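Local coordinates for protein metagenomic carboxyl esterase MGS0156 (Uncultured organism, PDB 5D8M) that probably hydrolyses carboxylic ester bonds, with a parallel-sheet fold like that of the alpha/beta hydrolases, at residues I152-H157 against A176-V181; G54-D59 against S321-A326; A187-P192 against Y229-L234; S258-P263 against T314-K319. One frame throughout, in Å; residues are numbered along the deposited sequence. Where two conformers were deposited one is given.

Interaction 1: residues I152-H157 against A176-V181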
loop_
_atom_site.group_PDB
_atom_site.type_symbol
_atom_site.label_atom_id
_atom_site.label_comp_id
_atom_site.label_asym_id
_atom_site.label_seq_id
_atom_site.Cartn_x
_atom_site.Cartn_y
_atom_site.Cartn_z
ATOM N N ILE A 152 -3.506 -16.988 -3.750
ATOM C CA ILE A 152 -3.822 -15.575 -3.892
ATOM C C ILE A 152 -3.126 -14.719 -2.828
ATOM O O ILE A 152 -3.335 -14.911 -1.623
ATOM C CB ILE A 152 -5.344 -15.350 -3.819
ATOM C CG1 ILE A 152 -6.029 -16.087 -4.972
ATOM C CG2 ILE A 152 -5.666 -13.865 -3.837
ATOM C CD1 ILE A 152 -5.579 -15.609 -6.366
ATOM N N VAL A 153 -2.268 -13.809 -3.288
ATOM C CA VAL A 153 -1.605 -12.859 -2.408
ATOM C C VAL A 153 -1.910 -11.437 -2.877
ATOM O O VAL A 153 -1.412 -11.003 -3.910
ATOM C CB VAL A 153 -0.077 -13.098 -2.369
ATOM C CG1 VAL A 153 0.630 -11.979 -1.550
ATOM C CG2 VAL A 153 0.220 -14.478 -1.786
ATOM N N PHE A 154 -2.747 -10.719 -2.135
ATOM C CA PHE A 154 -3.027 -9.327 -2.469
ATOM C C PHE A 154 -1.799 -8.479 -2.180
ATOM O O PHE A 154 -1.152 -8.656 -1.145
ATOM C CB PHE A 154 -4.215 -8.778 -1.665
ATOM C CG PHE A 154 -5.561 -9.310 -2.114
ATOM C CD1 PHE A 154 -6.186 -8.783 -3.229
ATOM C CD2 PHE A 154 -6.196 -10.336 -1.413
ATOM C CE1 PHE A 154 -7.430 -9.250 -3.656
ATOM C CE2 PHE A 154 -7.447 -10.811 -1.832
ATOM C CZ PHE A 154 -8.066 -10.256 -2.955
ATOM N N VAL A 155 -1.475 -7.589 -3.115
ATOM C CA VAL A 155 -0.494 -6.545 -2.882
ATOM C C VAL A 155 -1.182 -5.236 -3.196
ATOM O O VAL A 155 -1.594 -5.004 -4.334
ATOM C CB VAL A 155 0.760 -6.711 -3.747
ATOM C CG1 VAL A 155 1.757 -5.611 -3.432
ATOM C CG2 VAL A 155 1.391 -8.094 -3.483
ATOM N N THR A 156 -1.367 -4.421 -2.164
ATOM C CA THR A 156 -2.294 -3.310 -2.231
ATOM C C THR A 156 -1.556 -2.021 -1.956
ATOM O O THR A 156 -0.513 -2.037 -1.295
ATOM C CB THR A 156 -3.454 -3.501 -1.196
ATOM O OG1 THR A 156 -2.937 -3.466 0.147
ATOM C CG2 THR A 156 -4.118 -4.861 -1.367
ATOM N N HIS A 157 -2.095 -0.904 -2.450
ATOM C CA HIS A 157 -1.485 0.400 -2.229
ATOM C C HIS A 157 -2.558 1.380 -1.751
ATOM O O HIS A 157 -3.678 1.406 -2.292
ATOM C CB HIS A 157 -0.815 0.907 -3.526
ATOM C CG HIS A 157 -0.190 2.270 -3.410
ATOM N ND1 HIS A 157 -0.569 3.329 -4.206
ATOM C CD2 HIS A 157 0.796 2.736 -2.607
ATOM C CE1 HIS A 157 0.162 4.388 -3.907
ATOM N NE2 HIS A 157 1.003 4.053 -2.944
ATOM N N ALA A 176 -11.792 -17.182 2.498
ATOM C CA ALA A 176 -11.383 -18.586 2.401
ATOM C C ALA A 176 -10.469 -18.825 1.197
ATOM O O ALA A 176 -9.690 -19.762 1.171
ATOM C CB ALA A 176 -12.598 -19.476 2.319
ATOM N N ARG A 177 -10.576 -17.964 0.200
ATOM C CA ARG A 177 -9.802 -18.075 -1.030
ATOM C C ARG A 177 -8.407 -17.413 -0.920
ATOM O O ARG A 177 -7.508 -17.667 -1.724
ATOM C CB ARG A 177 -10.601 -17.426 -2.167
ATOM C CG ARG A 177 -9.965 -17.470 -3.528
ATOM C CD ARG A 177 -9.969 -18.889 -4.094
ATOM N NE ARG A 177 -9.211 -18.932 -5.339
ATOM C CZ ARG A 177 -7.900 -19.160 -5.402
ATOM N NH1 ARG A 177 -7.208 -19.380 -4.288
ATOM N NH2 ARG A 177 -7.284 -19.170 -6.583
ATOM N N THR A 178 -8.243 -16.547 0.073
ATOM C CA THR A 178 -7.091 -15.644 0.118
ATOM C C THR A 178 -6.016 -16.150 1.074
ATOM O O THR A 178 -6.316 -16.426 2.237
ATOM C CB THR A 178 -7.538 -14.226 0.552
ATOM O OG1 THR A 178 -8.492 -13.720 -0.394
ATOM C CG2 THR A 178 -6.346 -13.259 0.638
ATOM N N ALA A 179 -4.769 -16.238 0.616
ATOM C CA ALA A 179 -3.677 -16.629 1.515
ATOM C C ALA A 179 -3.079 -15.444 2.300
ATOM O O ALA A 179 -2.710 -15.581 3.471
ATOM C CB ALA A 179 -2.584 -17.330 0.749
ATOM N N ALA A 180 -2.975 -14.292 1.663
ATOM C CA ALA A 180 -2.233 -13.195 2.274
ATOM C C ALA A 180 -2.647 -11.848 1.732
ATOM O O ALA A 180 -3.077 -11.741 0.571
ATOM C CB ALA A 180 -0.730 -13.402 2.063
ATOM N N VAL A 181 -2.531 -10.823 2.583
ATOM C CA VAL A 181 -2.655 -9.429 2.153
ATOM C C VAL A 181 -1.422 -8.668 2.529
ATOM O O VAL A 181 -1.058 -8.639 3.695
ATOM C CB VAL A 181 -3.836 -8.705 2.805
ATOM C CG1 VAL A 181 -3.860 -7.234 2.344
ATOM C CG2 VAL A 181 -5.152 -9.429 2.483
HETATM O O HOH W 1 -4.899 -18.716 -1.990
#
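The ring of Phe-154 meets Thr-178 at its edge, and the guanidinium of Arg-177 receives Ile-152 on one face. OG1 of Thr-178 lies in the ring plane, 3.4 Å from Phe-154 CE2, while its methyl CG2 sits 3.6 Å from Phe-154 CD2; the two side chains cross at about a right angle. Ile-152 places CG1 3.6 Å from Arg-177 NH1, above the guanidinium plane and offset toward its rim. The bend at chi2 of Arg-177 (71°) brings the guanidinium up to the isoleucine. Both polar ends are held beyond these residues: Arg-177 NH1 donates to Asp-150 O, and Thr-178 OG1 bonds to Leu-174 O.

The backbones run parallel, their axes 24° apart, as neighbouring strands of the central sheet joined by a beta-alpha-beta crossover through helices 159-170 and 172-177. Phe-154 N donates to Ala-180 O at 2.9 Å, and Ala-179 N reaches Ile-152 O at 3.0 Å; a weak bond from Ala-180 N shares that acceptor. Val-153 and Ala-180 pack on one face of the sheet, with CG2 and CB 4.1 Å apart, and Phe-154 and Val-181 on the other, beside helices 132-143 and 159-170. Beside Ile-152, a water accepts from its N and donates to Arg-177 O. The chemistry thus changes along the pair: water and an arginine face at the Ile-152 end, direct backbone hydrogen bonds and apolar side chains further in.

Interaction 2: residues G54-D59 against S321-A326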
loop_
_atom_site.group_PDB
_atom_site.type_symbol
_atom_site.label_atom_id
_atom_site.label_comp_id
_atom_site.label_asym_id
_atom_site.label_seq_id
_atom_site.Cartn_x
_atom_site.Cartn_y
_atom_site.Cartn_z
ATOM N N GLY A 54 14.737 1.730 -11.290
ATOM C CA GLY A 54 14.844 2.315 -9.968
ATOM C C GLY A 54 15.979 1.790 -9.095
ATOM O O GLY A 54 16.052 2.143 -7.914
ATOM N N ASP A 55 16.854 0.946 -9.651
ATOM C CA ASP A 55 18.000 0.419 -8.899
ATOM C C ASP A 55 18.765 1.540 -8.179
ATOM O O ASP A 55 18.968 2.627 -8.729
ATOM C CB ASP A 55 18.960 -0.335 -9.818
ATOM C CG ASP A 55 20.033 -1.123 -9.038
ATOM O OD1 ASP A 55 19.672 -1.894 -8.116
ATOM O OD2 ASP A 55 21.236 -0.984 -9.354
ATOM N N ARG A 56 19.186 1.259 -6.950
ATOM C CA ARG A 56 19.936 2.205 -6.127
ATOM C C ARG A 56 20.727 1.394 -5.108
ATOM O O ARG A 56 20.541 0.177 -5.002
ATOM C CB ARG A 56 18.998 3.188 -5.413
ATOM C CG ARG A 56 17.986 2.492 -4.503
ATOM C CD ARG A 56 17.302 3.461 -3.508
ATOM N NE ARG A 56 16.397 4.394 -4.168
ATOM C CZ ARG A 56 15.535 5.189 -3.539
ATOM N NH1 ARG A 56 15.445 5.190 -2.203
ATOM N NH2 ARG A 56 14.760 5.992 -4.254
ATOM N N SER A 57 21.590 2.050 -4.342
ATOM C CA SER A 57 22.331 1.324 -3.317
ATOM C C SER A 57 21.381 0.871 -2.225
ATOM O O SER A 57 20.471 1.613 -1.856
ATOM C CB SER A 57 23.438 2.175 -2.711
ATOM O OG SER A 57 24.071 1.453 -1.663
ATOM N N SER A 58 21.592 -0.340 -1.713
ATOM C CA SER A 58 20.790 -0.858 -0.602
ATOM C C SER A 58 21.400 -0.539 0.775
ATOM O O SER A 58 20.777 -0.800 1.816
ATOM C CB SER A 58 20.605 -2.374 -0.741
ATOM O OG SER A 58 21.857 -3.022 -0.676
ATOM N N ASP A 59 22.609 0.019 0.774
ATOM C CA ASP A 59 23.320 0.333 2.013
ATOM C C ASP A 59 22.598 1.362 2.879
ATOM O O ASP A 59 21.961 2.282 2.365
ATOM C CB ASP A 59 24.729 0.853 1.707
ATOM C CG ASP A 59 25.594 -0.182 1.027
ATOM O OD1 ASP A 59 25.167 -1.353 0.934
ATOM O OD2 ASP A 59 26.709 0.171 0.592
ATOM N N SER A 321 11.471 7.998 -8.382
ATOM C CA SER A 321 12.430 6.904 -8.509
ATOM C C SER A 321 12.526 6.083 -7.223
ATOM O O SER A 321 12.782 6.625 -6.146
ATOM C CB SER A 321 13.810 7.442 -8.885
ATOM O OG SER A 321 13.771 8.044 -10.161
ATOM N N TYR A 322 12.301 4.779 -7.352
ATOM C CA TYR A 322 12.449 3.836 -6.248
ATOM C C TYR A 322 12.549 2.438 -6.872
ATOM O O TYR A 322 11.955 2.198 -7.921
ATOM C CB TYR A 322 11.267 3.895 -5.255
ATOM C CG TYR A 322 11.503 3.003 -4.066
ATOM C CD1 TYR A 322 12.336 3.414 -3.016
ATOM C CD2 TYR A 322 10.951 1.726 -4.007
ATOM C CE1 TYR A 322 12.587 2.586 -1.938
ATOM C CE2 TYR A 322 11.211 0.888 -2.936
ATOM C CZ TYR A 322 12.020 1.321 -1.915
ATOM O OH TYR A 322 12.268 0.473 -0.876
ATOM N N PRO A 323 13.294 1.508 -6.242
ATOM C CA PRO A 323 13.364 0.157 -6.840
ATOM C C PRO A 323 12.113 -0.693 -6.596
ATOM O O PRO A 323 12.168 -1.694 -5.871
ATOM C CB PRO A 323 14.588 -0.472 -6.156
ATOM C CG PRO A 323 14.714 0.256 -4.850
ATOM C CD PRO A 323 14.302 1.689 -5.183
ATOM N N ARG A 324 10.998 -0.294 -7.204
ATOM C CA ARG A 324 9.736 -1.060 -7.111
ATOM C C ARG A 324 9.855 -2.547 -7.536
ATOM O O ARG A 324 9.288 -3.407 -6.850
ATOM C CB ARG A 324 8.625 -0.347 -7.936
ATOM C CG ARG A 324 8.204 1.035 -7.330
ATOM C CD ARG A 324 7.199 1.771 -8.224
ATOM N NE ARG A 324 7.817 2.221 -9.481
ATOM C CZ ARG A 324 8.442 3.386 -9.615
ATOM N NH1 ARG A 324 8.974 3.724 -10.777
ATOM N NH2 ARG A 324 8.529 4.210 -8.581
ATOM N N PRO A 325 10.593 -2.871 -8.630
ATOM C CA PRO A 325 10.694 -4.298 -8.966
ATOM C C PRO A 325 11.325 -5.118 -7.860
ATOM O O PRO A 325 10.816 -6.199 -7.541
ATOM C CB PRO A 325 11.591 -4.314 -10.210
ATOM C CG PRO A 325 11.381 -2.935 -10.834
ATOM C CD PRO A 325 11.278 -2.031 -9.639
ATOM N N ALA A 326 12.409 -4.611 -7.277
ATOM C CA ALA A 326 13.066 -5.335 -6.199
ATOM C C ALA A 326 12.131 -5.454 -5.002
ATOM O O ALA A 326 12.070 -6.512 -4.353
ATOM C CB ALA A 326 14.342 -4.656 -5.804
#
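Arg-56 lays its side chain across Pro-323 and Tyr-322, just where an inverse gamma turn centred on Pro-323 leads into helix 324-338, with the proline at the N-cap position. Arg-56 and Pro-323 cross at about a right angle, and NE of the arginine comes within 3.6 Å of Pro-323 CD. Further out, the guanidinium turns one face to Tyr-322: CD1 of the tyrosine is 3.7 Å from Arg-56 NH1 and lies over the rim of the guanidinium. The two planes are 74° apart, so the groups are steeply inclined and do not stack in parallel.

CG of Arg-56 stands between its backbone N and carbonyl carbon (chi1 59°), and a bend at chi3 turns the guanidinium toward the tyrosine. NH1 then donates to Gly-62 O and Asn-296 O, which fix the rotation of the group, and NH2 lies 2.8 Å from Ser-321 O, near the guanidinium plane. The tyrosine hydroxyl is likewise held elsewhere, by Ile-63 O. The contact therefore joins the loop after helix 34-48 to the start of the last helix through an arginine resting on apolar carbon.

Gly-54 lies against the proline, its O 3.3 Å from Pro-323 CD. Its positive phi suits a residue without a side chain, and its CA approaches Tyr-322 O at 3.5 Å in a CH...O contact with an angle of 167° at the hydrogen.

Interaction 3: residues A187-P192 against Y229-L234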
loop_
_atom_site.group_PDB
_atom_site.type_symbol
_atom_site.label_atom_id
_atom_site.label_comp_id
_atom_site.label_asym_id
_atom_site.label_seq_id
_atom_site.Cartn_x
_atom_site.Cartn_y
_atom_site.Cartn_z
ATOM N N ALA A 187 -3.621 2.786 3.605
ATOM C CA ALA A 187 -4.255 3.763 4.491
ATOM C C ALA A 187 -5.063 3.054 5.561
ATOM O O ALA A 187 -6.272 3.260 5.672
ATOM C CB ALA A 187 -5.160 4.711 3.674
ATOM N N ILE A 188 -4.400 2.223 6.356
ATOM C CA ILE A 188 -5.115 1.343 7.289
ATOM C C ILE A 188 -5.982 2.130 8.286
ATOM O O ILE A 188 -7.154 1.804 8.504
ATOM C CB ILE A 188 -4.127 0.439 8.053
ATOM C CG1 ILE A 188 -3.167 -0.273 7.083
ATOM C CG2 ILE A 188 -4.885 -0.554 8.967
ATOM C CD1 ILE A 188 -3.847 -1.038 5.933
ATOM N N ASP A 189 -5.413 3.176 8.887
ATOM C CA ASP A 189 -6.169 4.055 9.769
ATOM C C ASP A 189 -6.679 5.313 9.065
ATOM O O ASP A 189 -7.045 6.290 9.720
ATOM C CB ASP A 189 -5.320 4.495 10.964
ATOM C CG ASP A 189 -4.913 3.346 11.869
ATOM O OD1 ASP A 189 -5.568 2.280 11.849
ATOM O OD2 ASP A 189 -3.942 3.540 12.633
ATOM N N GLY A 190 -6.707 5.302 7.743
ATOM C CA GLY A 190 -7.131 6.479 7.006
ATOM C C GLY A 190 -6.026 7.530 7.022
ATOM O O GLY A 190 -4.838 7.192 7.146
ATOM N N SER A 191 -6.408 8.796 6.885
ATOM C CA SER A 191 -5.455 9.913 6.942
ATOM C C SER A 191 -6.178 11.138 7.456
ATOM O O SER A 191 -7.330 11.374 7.077
ATOM C CB SER A 191 -4.848 10.193 5.546
ATOM O OG SER A 191 -4.060 11.388 5.569
ATOM N N PRO A 192 -5.523 11.936 8.327
ATOM C CA PRO A 192 -6.205 13.158 8.743
ATOM C C PRO A 192 -6.457 14.120 7.578
ATOM O O PRO A 192 -7.323 14.983 7.679
ATOM C CB PRO A 192 -5.249 13.775 9.774
ATOM C CG PRO A 192 -3.940 13.096 9.565
ATOM C CD PRO A 192 -4.199 11.777 8.950
ATOM N N TYR A 229 -13.769 6.764 10.650
ATOM C CA TYR A 229 -14.372 5.639 9.963
ATOM C C TYR A 229 -13.484 4.389 9.968
ATOM O O TYR A 229 -13.932 3.286 10.277
ATOM C CB TYR A 229 -14.689 6.045 8.536
ATOM C CG TYR A 229 -15.515 5.028 7.794
ATOM C CD1 TYR A 229 -16.902 5.025 7.903
ATOM C CD2 TYR A 229 -14.913 4.084 6.977
ATOM C CE1 TYR A 229 -17.666 4.099 7.216
ATOM C CE2 TYR A 229 -15.663 3.163 6.289
ATOM C CZ TYR A 229 -17.038 3.173 6.403
ATOM O OH TYR A 229 -17.783 2.242 5.709
ATOM N N ARG A 230 -12.223 4.573 9.609
ATOM C CA ARG A 230 -11.271 3.476 9.517
ATOM C C ARG A 230 -10.959 2.834 10.890
ATOM O O ARG A 230 -10.826 1.623 10.971
ATOM C CB ARG A 230 -9.979 3.967 8.846
ATOM C CG ARG A 230 -10.155 4.326 7.351
ATOM C CD ARG A 230 -9.741 3.182 6.382
ATOM N NE ARG A 230 -10.382 1.905 6.700
ATOM C CZ ARG A 230 -11.521 1.465 6.166
ATOM N NH1 ARG A 230 -12.163 2.170 5.233
ATOM N NH2 ARG A 230 -12.000 0.286 6.520
ATOM N N LEU A 231 -10.844 3.641 11.940
ATOM C CA LEU A 231 -10.618 3.116 13.297
ATOM C C LEU A 231 -11.838 2.345 13.802
ATOM O O LEU A 231 -11.704 1.309 14.444
ATOM C CB LEU A 231 -10.288 4.242 14.271
ATOM C CG LEU A 231 -8.858 4.769 14.121
ATOM C CD1 LEU A 231 -8.634 5.945 15.035
ATOM C CD2 LEU A 231 -7.845 3.669 14.392
ATOM N N ARG A 232 -13.021 2.857 13.494
ATOM C CA ARG A 232 -14.265 2.193 13.850
ATOM C C ARG A 232 -14.398 0.822 13.154
ATOM O O ARG A 232 -14.860 -0.152 13.758
ATOM C CB ARG A 232 -15.451 3.099 13.501
ATOM C CG ARG A 232 -16.765 2.370 13.360
ATOM C CD ARG A 232 -17.746 2.801 14.389
ATOM N NE ARG A 232 -18.178 4.180 14.196
ATOM C CZ ARG A 232 -19.140 4.758 14.915
ATOM N NH1 ARG A 232 -19.762 4.072 15.864
ATOM N NH2 ARG A 232 -19.473 6.020 14.689
ATOM N N PHE A 233 -13.994 0.752 11.888
ATOM C CA PHE A 233 -13.982 -0.514 11.162
ATOM C C PHE A 233 -13.141 -1.542 11.893
ATOM O O PHE A 233 -13.561 -2.682 12.056
ATOM C CB PHE A 233 -13.438 -0.333 9.751
ATOM C CG PHE A 233 -13.224 -1.621 9.005
ATOM C CD1 PHE A 233 -14.283 -2.265 8.398
ATOM C CD2 PHE A 233 -11.950 -2.165 8.875
ATOM C CE1 PHE A 233 -14.085 -3.446 7.671
ATOM C CE2 PHE A 233 -11.756 -3.340 8.155
ATOM C CZ PHE A 233 -12.814 -3.965 7.549
ATOM N N LEU A 234 -11.949 -1.129 12.325
ATOM C CA LEU A 234 -11.013 -2.058 12.966
ATOM C C LEU A 234 -11.467 -2.391 14.379
ATOM O O LEU A 234 -11.168 -3.460 14.878
ATOM C CB LEU A 234 -9.596 -1.475 12.986
ATOM C CG LEU A 234 -8.883 -1.468 11.625
ATOM C CD1 LEU A 234 -7.560 -0.723 11.713
ATOM C CD2 LEU A 234 -8.643 -2.882 11.161
HETATM O O HOH W 2 -9.393 0.274 8.811
#
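Ala-187 opens the contact with its carbonyl oxygen, which lies 3.5 Å from Arg-230 CD and also accepts from Gly-190 N, closing a type I beta turn over residues 187-190 in the loop between strand 178-184 and helix 193-196. Ile-188 follows with two contacts of different kinds. Its CG2 meets Leu-234 CD1 at 3.8 Å, the side chains crossing at about a right angle, while its carbonyl oxygen sits near the plane of the Arg-230 guanidinium, at the edge. A water joins the two segments here: it donates to Ile-188 O (2.7 Å) and Arg-230 O, and accepts from Arg-230 NE (2.8 Å).

Asp-189 turns its carboxylate to the leucines of helix 227-236. OD1 lies 3.6 Å from Leu-234 CD1 and 3.7 Å from Leu-231 CD2, so one oxygen rests against two methyl groups. With chi1 near -64°, CG is anti to the carbonyl carbon, which brings the carboxylate nearer the helix than its CB direction would suggest. Gly-190, with positive phi (75°), passes its N 3.6 Å from Arg-230 CG, against the arginine's aliphatic part.

Arg-230 is bent at chi2 and chi3, and its far end is bound elsewhere: NH1 to Ser-224 O, NH2 in a salt bridge with Glu-166. One apolar pair, oxygens and backbone atoms packed on aliphatic carbon, and a three-bonded water thus join turn and helix; the arginine's charge is probably balanced chiefly by Glu-166, outside the pair.

Interaction 4: residues S258-P263 against T314-K319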
loop_
_atom_site.group_PDB
_atom_site.type_symbol
_atom_site.label_atom_id
_atom_site.label_comp_id
_atom_site.label_asym_id
_atom_site.label_seq_id
_atom_site.Cartn_x
_atom_site.Cartn_y
_atom_site.Cartn_z
ATOM N N SER A 258 8.228 13.993 -3.448
ATOM C CA SER A 258 7.765 14.679 -4.660
ATOM C C SER A 258 7.147 16.049 -4.398
ATOM O O SER A 258 6.410 16.216 -3.438
ATOM C CB SER A 258 6.721 13.810 -5.404
ATOM O OG SER A 258 7.304 12.635 -5.923
ATOM N N ALA A 259 7.434 17.006 -5.281
ATOM C CA ALA A 259 6.959 18.375 -5.115
ATOM C C ALA A 259 5.458 18.408 -4.836
ATOM O O ALA A 259 5.015 19.070 -3.916
ATOM C CB ALA A 259 7.295 19.203 -6.341
ATOM N N ILE A 260 4.693 17.633 -5.598
ATOM C CA ILE A 260 3.243 17.669 -5.512
ATOM C C ILE A 260 2.780 17.230 -4.116
ATOM O O ILE A 260 1.728 17.660 -3.642
ATOM C CB ILE A 260 2.581 16.770 -6.607
ATOM C CG1 ILE A 260 1.090 17.078 -6.737
ATOM C CG2 ILE A 260 2.827 15.276 -6.346
ATOM C CD1 ILE A 260 0.812 18.278 -7.601
ATOM N N LEU A 261 3.586 16.406 -3.453
ATOM C CA LEU A 261 3.215 15.845 -2.152
ATOM C C LEU A 261 3.721 16.699 -0.981
ATOM O O LEU A 261 3.247 16.573 0.144
ATOM C CB LEU A 261 3.761 14.427 -2.010
ATOM C CG LEU A 261 3.247 13.383 -3.000
ATOM C CD1 LEU A 261 3.941 12.064 -2.680
ATOM C CD2 LEU A 261 1.712 13.238 -2.928
ATOM N N ARG A 262 4.680 17.577 -1.241
ATOM C CA ARG A 262 5.276 18.334 -0.143
ATOM C C ARG A 262 4.302 19.182 0.676
ATOM O O ARG A 262 4.429 19.215 1.889
ATOM C CB ARG A 262 6.406 19.229 -0.659
ATOM C CG ARG A 262 7.592 18.422 -1.119
ATOM C CD ARG A 262 8.864 19.265 -1.099
ATOM N NE ARG A 262 9.966 18.515 -1.670
ATOM C CZ ARG A 262 10.445 18.706 -2.895
ATOM N NH1 ARG A 262 9.947 19.667 -3.671
ATOM N NH2 ARG A 262 11.449 17.950 -3.329
ATOM N N PRO A 263 3.344 19.875 0.033
ATOM C CA PRO A 263 2.418 20.610 0.900
ATOM C C PRO A 263 1.646 19.717 1.880
ATOM O O PRO A 263 1.322 20.157 2.993
ATOM C CB PRO A 263 1.458 21.265 -0.098
ATOM C CG PRO A 263 2.268 21.435 -1.341
ATOM C CD PRO A 263 3.127 20.193 -1.396
ATOM N N THR A 314 3.746 14.344 -14.613
ATOM C CA THR A 314 4.982 13.604 -14.383
ATOM C C THR A 314 6.050 14.505 -13.776
ATOM O O THR A 314 6.801 14.085 -12.906
ATOM C CB THR A 314 5.527 12.981 -15.675
ATOM O OG1 THR A 314 4.608 11.982 -16.140
ATOM C CG2 THR A 314 6.896 12.332 -15.424
ATOM N N SER A 315 6.082 15.757 -14.214
ATOM C CA SER A 315 7.078 16.690 -13.729
ATOM C C SER A 315 6.910 17.043 -12.251
ATOM O O SER A 315 7.901 17.198 -11.553
ATOM C CB SER A 315 7.045 17.959 -14.568
ATOM O OG SER A 315 7.508 17.683 -15.878
ATOM N N VAL A 316 5.671 17.162 -11.772
ATOM C CA VAL A 316 5.451 17.569 -10.386
ATOM C C VAL A 316 5.585 16.376 -9.437
ATOM O O VAL A 316 5.835 16.552 -8.251
ATOM C CB VAL A 316 4.086 18.260 -10.209
ATOM C CG1 VAL A 316 4.017 19.476 -11.133
ATOM C CG2 VAL A 316 2.930 17.294 -10.476
ATOM N N ILE A 317 5.459 15.163 -9.972
ATOM C CA ILE A 317 5.769 13.955 -9.224
ATOM C C ILE A 317 7.276 13.740 -9.359
ATOM O O ILE A 317 7.751 12.796 -10.001
ATOM C CB ILE A 317 4.926 12.779 -9.739
ATOM C CG1 ILE A 317 3.442 13.175 -9.650
ATOM C CG2 ILE A 317 5.198 11.472 -8.957
ATOM C CD1 ILE A 317 2.487 12.196 -10.276
ATOM N N SER A 318 8.019 14.657 -8.746
ATOM C CA SER A 318 9.436 14.876 -9.035
ATOM C C SER A 318 10.410 13.912 -8.348
ATOM O O SER A 318 11.594 13.942 -8.628
ATOM C CB SER A 318 9.811 16.302 -8.638
ATOM O OG SER A 318 9.621 16.457 -7.241
ATOM N N LYS A 319 9.929 13.067 -7.443
ATOM C CA LYS A 319 10.830 12.133 -6.754
ATOM C C LYS A 319 10.282 10.705 -6.831
ATOM O O LYS A 319 10.143 10.031 -5.813
ATOM C CB LYS A 319 11.032 12.564 -5.293
ATOM C CG LYS A 319 11.746 13.932 -5.139
ATOM C CD LYS A 319 13.185 13.844 -5.670
ATOM C CE LYS A 319 13.893 15.196 -5.566
ATOM N NZ LYS A 319 15.314 15.103 -6.018
HETATM O O HOH W 3 11.705 18.520 -6.461
#
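Ser-258 and Lys-319 begin a set of three direct hydrogen bonds, each running from a backbone N-H. Lys-319 N donates to Ser-258 OG at 3.1 Å; Ala-259 N donates to Ser-318 OG at 3.0 Å and 160°, so each segment offers the other a serine hydroxyl. The third bond runs from Ile-260 N to Val-316 O (3.1 Å), with 151° at the hydrogen. Val-316 O also takes a weak bond from Ser-318 N, across the inverse gamma turn centred on Ile-317.

Ser-318 OG has a second partner in a water 3.0 Å away, and that water accepts from Arg-262 NH2, which also reaches Glu-255 O weakly. The arginine's NE is bound by Arg-254 O, and Ser-258 N donates to Asp-298. Beside the polar bonds, Ile-260 packs CD1 on Val-316 CG2 at 3.7 Å. Its CG1 is anti to the backbone N (chi1 -166°), which carries the end of the chain over the valine; CG2 faces Ile-317 CG1 at 4.0 Å.

The contact lies about 19 Å from the chain centre, measured between centres. It joins the residues that lead into helix 262-269 to the end of helix 312-316 and the loop beyond it, ahead of helix 324-338.

Interaction 1 is the buried one, pairing two neighbouring strands of the parallel sheet by backbone hydrogen bonds and apolar side chains. Interactions 2, 3 and 4 are partly buried and join loops to helices or helix ends, with different chemistry: an arginine laid over proline and tyrosine in interaction 2, a bridging water with leucine methyls in interaction 3, and backbone N-H groups given to serine hydroxyls and a carbonyl in interaction 4. Helix 159-170 touches both interactions 1 and 3. Residues 314-319 and 321-326 follow each other almost directly in the chain, the centres of interactions 4 and 2 lying about 19 Å apart. Interaction 2 closes a loop of chain enclosing the other three.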